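Local atomic coordinates of SAP-like pentraxin (Limulus polyphemus, PDB entry 3FLP), a protein that binds two calcium ions per subunit and, as a pentraxin-family invertebrate lectin, probably recognises sugar-bearing ligands through them. Residues Val140-Glu145 against Gly161-Leu166; Gln38-Phe43 against Gly48-Cys53; Val7-Pro12 against Ile194-Asp199; Trp99-His104 against Ser179-Cys184. One frame throughout, in Å; residues are numbered along the deposited sequence.

Contact 1 of 4, residues Val140-Glu145 against Gly161-Leu166; sequences VVIGQE and GELSDL. With CA (calcium ion), chain O; CA (calcium ion), chain P.
I142 meets two leucines with two different branches, and the angle of approach differs for each. Its CG1 stands opposite the carbonyl carbon (chi1 -56°), which leaves CG2 opposite the backbone N, so the two branches diverge. The CG2 methyl lies 3.8 Å from CD1 of L163, and there the two side chains cross at about a right angle. The longer arm, turned again at chi2 (-64°), carries CD1 to within 4.0 Å of CD2 of L166; here the chains run head-on and meet tip to tip. Both separations are those of methyl groups in van der Waals contact. All three residues are buried, and the side chains of F11 and F24 also touch I142.

Beyond I142 the chain leaves the strand at G143, whose positive phi suits glycine, and E145 faces the metals. Its carboxylate grips the chain O calcium with both oxygens, OE1 at 2.5 Å and OE2 at 2.6 Å. OE1 also lies 2.5 Å from the chain P calcium and so bridges the pair. A water on the chain P ion donates to the backbone O of E145 at 2.6 Å, which ties the main chain to the same site. D59, N60, Q146 and D147 complete the protein ligands of one ion, and D147, E154 and E157 those of the other. The end of strand 139-142 packs into the core through I142, and the loop just after it supplies the bridging E145, an arrangement that joins the core of the beta sandwich to the double calcium site of the pentraxin fold.

Contact 2 of 4, residues Gln38-Phe43 against Gly48-Cys53; sequences QRIKPF and GYIFSC
Q38 opens the segment by laying a polar atom on an apolar one: its amide OE1 sits 3.6 Å from the CG2 methyl of I50. The side chain gets there by a sharp fold. CG lies between the backbone N and the carbonyl carbon (chi1 83°), and the chain bends again at chi2 (-91°), turning the amide across I50 at a slant. R39, next along, sends its guanidinium to the other side of the strand, where NE pairs with D165. I40 returns to the interior. Its CD1 comes within 4.0 Å of CD1 of I50, one terminal methyl against another, while the two CA atoms stand 9.5 Å apart. That spacing belongs to strands in facing sheets, since partners within a sheet lie about half as far apart. I50 serves both residues with separate branches, CG2 for Q38 and CD1 for I40. K41 alternates outward again: its NZ forms salt bridges with E162 and with E171 of a neighbouring subunit. F43, past the end of the strand, packs on R32 of that same subunit. Within its own sheet, strand 33-42 runs between 100-107 and 161-169, antiparallel to both. Strand 48-55 lies in the opposing sheet between 60-68 and 139-142, with M66 of strand 60-68 touching I40 and T64 touching I50.

Contact 3 of 4, residues Val7-Pro12 against Ile194-Asp199; sequences VKISFP and ISWMED
W196 reaches strand 7-11 with the edge of its indole, and V7 and I9 receive it. CB points toward the strand, and CG stands opposite the backbone N and beside the carbonyl carbon (chi1 -168°), with the indole directed at strand 7-11. Along the five-membered side, CD1 passes 3.8 Å from V7 O, and NE1 then makes the one polar link between the segments. NE1 donates to V7 O over 2.8 Å, with an N-H...O angle of 165°. The oxygen lies close to the indole plane, but the donor stands well above the carbonyl plane, 42° out of it, so the bond is straight at the hydrogen and tilted at the acceptor. This satisfies a buried indole nitrogen.

Strands 7-11 and 194-195 belong to the same antiparallel sheet of the pentraxin sandwich, while W196 and M197 lie in the loop after the second. The two strands are not paired with each other: I9 is hydrogen-bonded through its backbone to L163, and I194 to V168, on the shared strand 161-169.

Further round the ring, CZ2 and then CH2 at the far corner each lie 3.8 Å from CG1 of I9, again near the indole plane, and the two side chains meet at a slant. One face of the indole carries SD of the next residue, M197, 4.0 Å above the plane and displaced toward the rim. M197 bends at both chi2 and chi3, crosses V7 at about a right angle, and brings CE to 3.8 Å from V7 CG1. F201 meets the indole with its ring nearly parallel, while I4 of a neighbouring subunit packs on V7.

Contact 4 of 4, residues Trp99-His104 against Ser179-Cys184; sequences WYHVCH and STVASC
The carbonyl O of A182 takes a hydrogen bond from NH2 of R39, and the same alanine covers H101. Its CA stands 3.7 Å from the centroid of the imidazole and only 5° off the ring normal, a CH-pi contact centred on the face. The CB methyl settles over the same face toward one side, 3.6 Å from both ND1 and CG of H101. The ring presents this face because CG lies opposite the backbone N (chi1 -173°) and chi2 (-82°) turns the ring about the CB-CG bond, with one face toward A182. V181 adds a second touch farther out: its CG1 comes to 3.8 Å from NE2 of H101, at a slant to the ring, and the two side chains cross at about a right angle. The CA atoms of H101 and A182 are 6.0 Å apart, a close approach consistent with the small alanine side chain.

The backbone N of H101 bonds to OD1 of N118, between strands 112-117 and 120-125, and the side chain of R39 touches that of H101. Disulfides flank the contact: C103 is joined to C37 on the adjacent strand 33-42, and C184, just past the helix, to C215 near the C-terminus. L217 of a neighbouring subunit packs on V181. The arrangement is that of the pentraxin fold, in which a single alpha-helix, here 175-182, lies against one sheet of the beta sandwich.

In the fold
Strand 161-169 joins contacts 1, 2 and 3. Contacts 1 and 2 both span the two sheets, with centres about 5 Å apart, and are joined by S164 O to R39 N at 2.8 Å. Contact 3 meets contact 1 along the sheet, their centres about 7 Å apart, where G161 O lies 2.8 Å from F11 N. Contact 4 lies farther off, its centre about 13 Å from that of contact 2, linked through I40 N and Y100 O at 2.9 Å. Contact 1 alone includes a calcium ligand; in contact 2 the side chain of I50 is about 14 Å from a bound calcium, and contacts 3 and 4 lie away from that site.

Contact 1 of 4, residues Val140-Glu145 against Gly161-Leu166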
# COMPACT_ATOMS: atom_id res chain seq x y z
N VAL A 140 -13.22 -31.36 -35.13
CA VAL A 140 -14.35 -30.94 -34.31
C VAL A 140 -15.28 -29.95 -35.00
O VAL A 140 -14.85 -28.91 -35.51
CB VAL A 140 -13.89 -30.30 -32.98
CG1 VAL A 140 -15.10 -29.78 -32.20
CG2 VAL A 140 -13.12 -31.30 -32.14
N VAL A 141 -16.57 -30.28 -35.00
CA VAL A 141 -17.60 -29.40 -35.57
C VAL A 141 -18.60 -29.11 -34.46
O VAL A 141 -18.95 -30.00 -33.69
CB VAL A 141 -18.35 -30.07 -36.75
CG1 VAL A 141 -19.66 -29.34 -36.99
CG2 VAL A 141 -17.51 -30.01 -38.02
N ILE A 142 -19.06 -27.87 -34.39
CA ILE A 142 -20.04 -27.47 -33.38
C ILE A 142 -21.37 -27.11 -34.03
O ILE A 142 -21.40 -26.36 -35.01
CB ILE A 142 -19.55 -26.24 -32.57
CG1 ILE A 142 -18.18 -26.52 -31.93
CG2 ILE A 142 -20.57 -25.90 -31.48
CD1 ILE A 142 -18.18 -27.63 -30.91
N GLY A 143 -22.46 -27.64 -33.49
CA GLY A 143 -23.77 -27.31 -34.02
C GLY A 143 -24.36 -28.26 -35.06
O GLY A 143 -25.55 -28.17 -35.37
N GLN A 144 -23.53 -29.14 -35.60
CA GLN A 144 -23.99 -30.11 -36.59
C GLN A 144 -23.33 -31.46 -36.29
O GLN A 144 -22.31 -31.52 -35.61
CB GLN A 144 -23.60 -29.67 -38.02
CG GLN A 144 -24.15 -28.32 -38.50
CD GLN A 144 -25.67 -28.28 -38.63
OE1 GLN A 144 -26.32 -29.31 -38.82
NE2 GLN A 144 -26.24 -27.10 -38.55
N GLU A 145 -23.92 -32.53 -36.81
CA GLU A 145 -23.41 -33.89 -36.62
C GLU A 145 -22.71 -34.29 -37.92
O GLU A 145 -23.32 -34.28 -38.98
CB GLU A 145 -24.60 -34.82 -36.33
CG GLU A 145 -24.29 -36.09 -35.53
CD GLU A 145 -23.58 -37.16 -36.34
OE1 GLU A 145 -24.10 -37.55 -37.41
OE2 GLU A 145 -22.51 -37.63 -35.90
N GLY A 161 -29.37 -22.56 -31.14
CA GLY A 161 -29.35 -21.86 -29.88
C GLY A 161 -28.09 -21.02 -29.80
O GLY A 161 -27.45 -20.77 -30.81
N GLU A 162 -27.74 -20.59 -28.59
CA GLU A 162 -26.54 -19.78 -28.41
C GLU A 162 -25.53 -20.57 -27.58
O GLU A 162 -25.90 -21.31 -26.66
CB GLU A 162 -26.91 -18.45 -27.74
CG GLU A 162 -27.94 -17.66 -28.56
CD GLU A 162 -28.44 -16.40 -27.89
OE1 GLU A 162 -28.08 -16.14 -26.72
OE2 GLU A 162 -29.20 -15.65 -28.53
N LEU A 163 -24.26 -20.41 -27.91
CA LEU A 163 -23.21 -21.12 -27.20
C LEU A 163 -22.02 -20.22 -26.89
O LEU A 163 -21.67 -19.34 -27.68
CB LEU A 163 -22.76 -22.32 -28.05
CG LEU A 163 -21.70 -23.27 -27.50
CD1 LEU A 163 -21.88 -24.65 -28.13
CD2 LEU A 163 -20.31 -22.71 -27.77
N SER A 164 -21.41 -20.43 -25.73
CA SER A 164 -20.24 -19.66 -25.35
C SER A 164 -19.41 -20.38 -24.30
O SER A 164 -19.85 -21.37 -23.71
CB SER A 164 -20.64 -18.27 -24.84
OG SER A 164 -20.91 -18.29 -23.46
N ASP A 165 -18.19 -19.89 -24.11
CA ASP A 165 -17.26 -20.44 -23.12
C ASP A 165 -17.02 -21.95 -23.26
O ASP A 165 -17.09 -22.69 -22.29
CB ASP A 165 -17.79 -20.12 -21.71
CG ASP A 165 -16.69 -19.92 -20.69
OD1 ASP A 165 -15.51 -20.21 -20.98
OD2 ASP A 165 -17.02 -19.48 -19.57
N LEU A 166 -16.74 -22.39 -24.49
CA LEU A 166 -16.46 -23.81 -24.74
C LEU A 166 -15.04 -24.12 -24.27
O LEU A 166 -14.08 -23.53 -24.75
CB LEU A 166 -16.58 -24.13 -26.24
CG LEU A 166 -16.06 -25.50 -26.69
CD1 LEU A 166 -16.96 -26.62 -26.12
CD2 LEU A 166 -16.03 -25.54 -28.21
CA CA O . -22.30 -39.18 -37.99
CA CA P . -25.66 -37.75 -39.39
O HOH W 1 -25.21 -35.56 -40.17
O HOH W 2 -24.17 -40.54 -37.58
O HOH W 3 -26.53 -39.59 -38.18

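Contact 2 of 4, residues Gln38-Phe43 against Gly48-Cys53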
# COMPACT_ATOMS: atom_id res chain seq x y z
N GLN A 38 -19.39 -26.13 -21.61
CA GLN A 38 -19.77 -24.91 -22.32
C GLN A 38 -21.10 -24.35 -21.81
O GLN A 38 -21.86 -25.04 -21.13
CB GLN A 38 -19.87 -25.13 -23.85
CG GLN A 38 -21.18 -25.71 -24.35
CD GLN A 38 -21.15 -27.22 -24.42
OE1 GLN A 38 -20.59 -27.80 -25.35
NE2 GLN A 38 -21.75 -27.88 -23.43
N ARG A 39 -21.36 -23.09 -22.13
CA ARG A 39 -22.60 -22.45 -21.73
C ARG A 39 -23.52 -22.48 -22.95
O ARG A 39 -23.10 -22.11 -24.05
CB ARG A 39 -22.32 -21.02 -21.26
CG ARG A 39 -21.48 -20.97 -19.98
CD ARG A 39 -20.83 -19.62 -19.70
NE ARG A 39 -19.79 -19.79 -18.68
CZ ARG A 39 -20.04 -20.01 -17.39
NH1 ARG A 39 -21.29 -20.07 -16.94
NH2 ARG A 39 -19.03 -20.24 -16.55
N ILE A 40 -24.75 -22.93 -22.77
CA ILE A 40 -25.69 -23.01 -23.88
C ILE A 40 -27.08 -22.47 -23.55
O ILE A 40 -27.55 -22.54 -22.41
CB ILE A 40 -25.88 -24.47 -24.39
CG1 ILE A 40 -26.29 -25.38 -23.23
CG2 ILE A 40 -24.60 -24.97 -25.05
CD1 ILE A 40 -26.64 -26.81 -23.65
N LYS A 41 -27.72 -21.93 -24.58
CA LYS A 41 -29.08 -21.41 -24.51
C LYS A 41 -29.78 -22.13 -25.65
O LYS A 41 -29.67 -21.73 -26.81
CB LYS A 41 -29.09 -19.90 -24.74
CG LYS A 41 -30.50 -19.32 -24.82
CD LYS A 41 -30.51 -17.89 -25.31
CE LYS A 41 -29.79 -16.96 -24.34
NZ LYS A 41 -29.94 -15.54 -24.76
N PRO A 42 -30.50 -23.22 -25.35
CA PRO A 42 -31.20 -23.98 -26.38
C PRO A 42 -32.46 -23.32 -26.95
O PRO A 42 -33.21 -22.66 -26.21
CB PRO A 42 -31.49 -25.30 -25.68
CG PRO A 42 -31.77 -24.86 -24.27
CD PRO A 42 -30.70 -23.82 -24.01
N PHE A 43 -32.68 -23.49 -28.25
CA PHE A 43 -33.85 -22.93 -28.91
C PHE A 43 -34.95 -23.97 -29.15
O PHE A 43 -36.07 -23.61 -29.48
CB PHE A 43 -33.47 -22.30 -30.26
CG PHE A 43 -32.74 -20.99 -30.14
CD1 PHE A 43 -32.72 -20.27 -28.95
CD2 PHE A 43 -32.09 -20.44 -31.25
CE1 PHE A 43 -32.08 -19.03 -28.86
CE2 PHE A 43 -31.45 -19.20 -31.18
CZ PHE A 43 -31.44 -18.50 -29.98
N GLY A 48 -30.48 -32.51 -30.45
CA GLY A 48 -29.55 -31.77 -31.28
C GLY A 48 -28.15 -32.13 -30.84
O GLY A 48 -27.92 -32.37 -29.65
N TYR A 49 -27.21 -32.21 -31.78
CA TYR A 49 -25.83 -32.54 -31.44
C TYR A 49 -25.00 -31.27 -31.35
O TYR A 49 -24.98 -30.47 -32.29
CB TYR A 49 -25.24 -33.51 -32.47
CG TYR A 49 -25.91 -34.85 -32.41
CD1 TYR A 49 -27.17 -35.04 -32.96
CD2 TYR A 49 -25.32 -35.90 -31.70
CE1 TYR A 49 -27.84 -36.25 -32.80
CE2 TYR A 49 -25.99 -37.11 -31.53
CZ TYR A 49 -27.25 -37.28 -32.09
OH TYR A 49 -27.92 -38.47 -31.91
N ILE A 50 -24.33 -31.09 -30.23
CA ILE A 50 -23.53 -29.90 -29.98
C ILE A 50 -22.07 -30.02 -30.39
O ILE A 50 -21.59 -29.26 -31.23
CB ILE A 50 -23.60 -29.52 -28.48
CG1 ILE A 50 -25.06 -29.30 -28.09
CG2 ILE A 50 -22.78 -28.26 -28.20
CD1 ILE A 50 -25.28 -29.11 -26.61
N PHE A 51 -21.37 -30.98 -29.79
CA PHE A 51 -19.96 -31.22 -30.06
C PHE A 51 -19.80 -32.53 -30.84
O PHE A 51 -20.16 -33.60 -30.36
CB PHE A 51 -19.21 -31.28 -28.72
CG PHE A 51 -17.72 -31.44 -28.83
CD1 PHE A 51 -17.15 -32.70 -29.04
CD2 PHE A 51 -16.88 -30.34 -28.66
CE1 PHE A 51 -15.77 -32.86 -29.07
CE2 PHE A 51 -15.49 -30.50 -28.70
CZ PHE A 51 -14.93 -31.75 -28.90
N SER A 52 -19.27 -32.43 -32.06
CA SER A 52 -19.08 -33.59 -32.93
C SER A 52 -17.62 -33.74 -33.34
O SER A 52 -17.03 -32.83 -33.91
CB SER A 52 -19.96 -33.43 -34.18
OG SER A 52 -19.61 -34.35 -35.20
N CYS A 53 -17.04 -34.91 -33.05
CA CYS A 53 -15.65 -35.19 -33.40
C CYS A 53 -15.58 -36.39 -34.35
O CYS A 53 -16.12 -37.46 -34.06
CB CYS A 53 -14.84 -35.49 -32.15
SG CYS A 53 -13.10 -35.83 -32.51

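Contact 3 of 4, residues Val7-Pro12 against Ile194-Asp199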
# COMPACT_ATOMS: atom_id res chain seq x y z
N VAL A 7 -17.73 -14.25 -25.26
CA VAL A 7 -18.14 -14.12 -26.66
C VAL A 7 -19.07 -15.30 -26.91
O VAL A 7 -18.85 -16.39 -26.38
CB VAL A 7 -16.92 -14.22 -27.62
CG1 VAL A 7 -17.39 -14.46 -29.07
CG2 VAL A 7 -16.11 -12.94 -27.55
N LYS A 8 -20.13 -15.09 -27.68
CA LYS A 8 -21.05 -16.18 -27.95
C LYS A 8 -21.31 -16.32 -29.45
O LYS A 8 -21.09 -15.39 -30.23
CB LYS A 8 -22.38 -15.95 -27.21
CG LYS A 8 -23.30 -14.94 -27.89
CD LYS A 8 -24.63 -14.80 -27.16
CE LYS A 8 -25.48 -13.70 -27.81
NZ LYS A 8 -26.78 -13.53 -27.11
N ILE A 9 -21.78 -17.50 -29.83
CA ILE A 9 -22.10 -17.78 -31.22
C ILE A 9 -23.55 -18.24 -31.24
O ILE A 9 -23.95 -19.09 -30.44
CB ILE A 9 -21.23 -18.93 -31.80
CG1 ILE A 9 -19.75 -18.54 -31.79
CG2 ILE A 9 -21.71 -19.28 -33.20
CD1 ILE A 9 -19.40 -17.43 -32.74
N SER A 10 -24.35 -17.65 -32.13
CA SER A 10 -25.75 -18.03 -32.26
C SER A 10 -25.91 -18.91 -33.50
O SER A 10 -25.44 -18.55 -34.58
CB SER A 10 -26.64 -16.79 -32.39
OG SER A 10 -26.55 -15.97 -31.24
N PHE A 11 -26.56 -20.05 -33.32
CA PHE A 11 -26.83 -20.99 -34.40
C PHE A 11 -28.33 -20.79 -34.62
O PHE A 11 -29.15 -21.42 -33.97
CB PHE A 11 -26.52 -22.42 -33.93
CG PHE A 11 -25.05 -22.64 -33.64
CD1 PHE A 11 -24.17 -23.01 -34.65
CD2 PHE A 11 -24.55 -22.44 -32.36
CE1 PHE A 11 -22.81 -23.16 -34.40
CE2 PHE A 11 -23.19 -22.59 -32.09
CZ PHE A 11 -22.31 -22.95 -33.12
N PRO A 12 -28.69 -19.88 -35.54
CA PRO A 12 -30.05 -19.47 -35.94
C PRO A 12 -31.11 -20.53 -36.15
O PRO A 12 -32.22 -20.44 -35.62
CB PRO A 12 -29.80 -18.66 -37.22
CG PRO A 12 -28.39 -18.16 -37.04
CD PRO A 12 -27.71 -19.38 -36.51
N ILE A 194 -9.06 -27.40 -26.12
CA ILE A 194 -9.74 -26.29 -26.79
C ILE A 194 -10.06 -25.23 -25.74
O ILE A 194 -10.68 -25.53 -24.72
CB ILE A 194 -11.08 -26.71 -27.46
CG1 ILE A 194 -10.81 -27.55 -28.71
CG2 ILE A 194 -11.89 -25.47 -27.84
CD1 ILE A 194 -12.08 -27.99 -29.43
N SER A 195 -9.62 -24.01 -25.99
CA SER A 195 -9.90 -22.89 -25.11
C SER A 195 -10.70 -21.90 -25.95
O SER A 195 -10.22 -21.44 -26.98
CB SER A 195 -8.60 -22.25 -24.61
OG SER A 195 -8.88 -21.11 -23.81
N TRP A 196 -11.92 -21.60 -25.52
CA TRP A 196 -12.80 -20.71 -26.25
C TRP A 196 -12.13 -19.43 -26.75
O TRP A 196 -11.55 -18.67 -25.97
CB TRP A 196 -14.01 -20.34 -25.38
CG TRP A 196 -15.12 -19.65 -26.14
CD1 TRP A 196 -15.77 -18.51 -25.78
CD2 TRP A 196 -15.75 -20.11 -27.34
NE1 TRP A 196 -16.79 -18.24 -26.66
CE2 TRP A 196 -16.80 -19.21 -27.63
CE3 TRP A 196 -15.55 -21.21 -28.19
CZ2 TRP A 196 -17.64 -19.37 -28.74
CZ3 TRP A 196 -16.38 -21.37 -29.29
CH2 TRP A 196 -17.42 -20.45 -29.55
N MET A 197 -12.23 -19.20 -28.06
CA MET A 197 -11.67 -18.02 -28.71
C MET A 197 -10.13 -17.97 -28.72
O MET A 197 -9.56 -16.95 -29.11
CB MET A 197 -12.24 -16.75 -28.07
CG MET A 197 -13.77 -16.65 -28.12
SD MET A 197 -14.47 -16.83 -29.78
CE MET A 197 -13.99 -15.24 -30.57
N GLU A 198 -9.48 -19.04 -28.30
CA GLU A 198 -8.01 -19.09 -28.34
C GLU A 198 -7.57 -20.16 -29.34
O GLU A 198 -6.39 -20.29 -29.65
CB GLU A 198 -7.42 -19.39 -26.95
CG GLU A 198 -7.72 -18.32 -25.90
CD GLU A 198 -6.85 -18.44 -24.65
OE1 GLU A 198 -6.63 -19.58 -24.17
OE2 GLU A 198 -6.40 -17.40 -24.13
N ASP A 199 -8.54 -20.93 -29.83
CA ASP A 199 -8.28 -21.97 -30.82
C ASP A 199 -9.16 -21.63 -32.03
O ASP A 199 -10.39 -21.62 -31.94
CB ASP A 199 -8.61 -23.35 -30.25
CG ASP A 199 -7.55 -23.83 -29.25
OD1 ASP A 199 -6.41 -24.10 -29.69
OD2 ASP A 199 -7.85 -23.93 -28.04

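Contact 4 of 4, residues Trp99-His104 against Ser179-Cys184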
# COMPACT_ATOMS: atom_id res chain seq x y z
N TRP A 99 -30.06 -19.57 -20.25
CA TRP A 99 -28.70 -20.10 -20.21
C TRP A 99 -28.52 -21.21 -19.18
O TRP A 99 -29.11 -21.17 -18.10
CB TRP A 99 -27.70 -18.99 -19.88
CG TRP A 99 -27.43 -18.02 -20.98
CD1 TRP A 99 -27.89 -16.72 -21.08
CD2 TRP A 99 -26.57 -18.22 -22.12
NE1 TRP A 99 -27.36 -16.12 -22.19
CE2 TRP A 99 -26.56 -17.01 -22.85
CE3 TRP A 99 -25.82 -19.31 -22.59
CZ2 TRP A 99 -25.81 -16.85 -24.03
CZ3 TRP A 99 -25.08 -19.16 -23.76
CH2 TRP A 99 -25.08 -17.94 -24.46
N TYR A 100 -27.68 -22.18 -19.51
CA TYR A 100 -27.36 -23.29 -18.62
C TYR A 100 -25.92 -23.68 -18.88
O TYR A 100 -25.42 -23.52 -19.99
CB TYR A 100 -28.26 -24.51 -18.90
CG TYR A 100 -29.73 -24.23 -18.76
CD1 TYR A 100 -30.48 -23.78 -19.85
CD2 TYR A 100 -30.37 -24.34 -17.52
CE1 TYR A 100 -31.82 -23.45 -19.71
CE2 TYR A 100 -31.72 -24.00 -17.36
CZ TYR A 100 -32.44 -23.55 -18.46
OH TYR A 100 -33.76 -23.19 -18.31
N HIS A 101 -25.23 -24.16 -17.85
CA HIS A 101 -23.86 -24.61 -18.06
C HIS A 101 -23.96 -26.12 -18.13
O HIS A 101 -24.55 -26.76 -17.26
CB HIS A 101 -22.92 -24.19 -16.93
CG HIS A 101 -21.48 -24.51 -17.22
ND1 HIS A 101 -20.94 -25.76 -17.02
CD2 HIS A 101 -20.50 -23.76 -17.76
CE1 HIS A 101 -19.69 -25.77 -17.44
NE2 HIS A 101 -19.39 -24.56 -17.89
N VAL A 102 -23.40 -26.68 -19.19
CA VAL A 102 -23.45 -28.12 -19.38
C VAL A 102 -22.04 -28.66 -19.58
O VAL A 102 -21.20 -28.03 -20.22
CB VAL A 102 -24.34 -28.49 -20.60
CG1 VAL A 102 -24.10 -29.93 -21.03
CG2 VAL A 102 -25.81 -28.29 -20.23
N CYS A 103 -21.79 -29.83 -19.02
CA CYS A 103 -20.49 -30.44 -19.17
C CYS A 103 -20.60 -31.96 -19.28
O CYS A 103 -21.39 -32.59 -18.58
CB CYS A 103 -19.59 -30.06 -17.98
SG CYS A 103 -17.84 -30.28 -18.39
N HIS A 104 -19.83 -32.53 -20.20
CA HIS A 104 -19.79 -33.98 -20.42
C HIS A 104 -18.40 -34.46 -20.03
O HIS A 104 -17.40 -33.95 -20.54
CB HIS A 104 -20.02 -34.33 -21.89
CG HIS A 104 -21.44 -34.18 -22.34
ND1 HIS A 104 -22.07 -32.95 -22.44
CD2 HIS A 104 -22.34 -35.09 -22.77
CE1 HIS A 104 -23.29 -33.11 -22.91
NE2 HIS A 104 -23.48 -34.40 -23.12
N SER A 179 -17.61 -28.01 -10.89
CA SER A 179 -18.32 -26.93 -10.22
C SER A 179 -17.50 -25.64 -10.29
O SER A 179 -18.07 -24.55 -10.36
CB SER A 179 -18.64 -27.29 -8.76
OG SER A 179 -17.50 -27.19 -7.94
N THR A 180 -16.17 -25.76 -10.28
CA THR A 180 -15.34 -24.55 -10.36
C THR A 180 -15.33 -24.02 -11.79
O THR A 180 -15.05 -22.85 -12.02
CB THR A 180 -13.87 -24.79 -9.90
OG1 THR A 180 -13.19 -25.64 -10.83
CG2 THR A 180 -13.84 -25.44 -8.52
N VAL A 181 -15.63 -24.89 -12.76
CA VAL A 181 -15.68 -24.47 -14.16
C VAL A 181 -16.98 -23.70 -14.42
O VAL A 181 -16.98 -22.66 -15.08
CB VAL A 181 -15.63 -25.70 -15.11
CG1 VAL A 181 -15.87 -25.26 -16.55
CG2 VAL A 181 -14.28 -26.41 -15.01
N ALA A 182 -18.10 -24.22 -13.90
CA ALA A 182 -19.40 -23.60 -14.13
C ALA A 182 -19.62 -22.23 -13.46
O ALA A 182 -20.28 -21.37 -14.03
CB ALA A 182 -20.52 -24.56 -13.70
N SER A 183 -19.08 -22.04 -12.26
CA SER A 183 -19.25 -20.78 -11.55
C SER A 183 -18.99 -19.57 -12.42
O SER A 183 -17.91 -19.41 -12.98
CB SER A 183 -18.36 -20.71 -10.32
OG SER A 183 -18.80 -21.62 -9.33
N CYS A 184 -20.00 -18.71 -12.52
CA CYS A 184 -19.90 -17.50 -13.33
C CYS A 184 -18.84 -16.53 -12.82
O CYS A 184 -18.13 -15.90 -13.61
CB CYS A 184 -21.25 -16.79 -13.38
SG CYS A 184 -22.29 -17.14 -14.84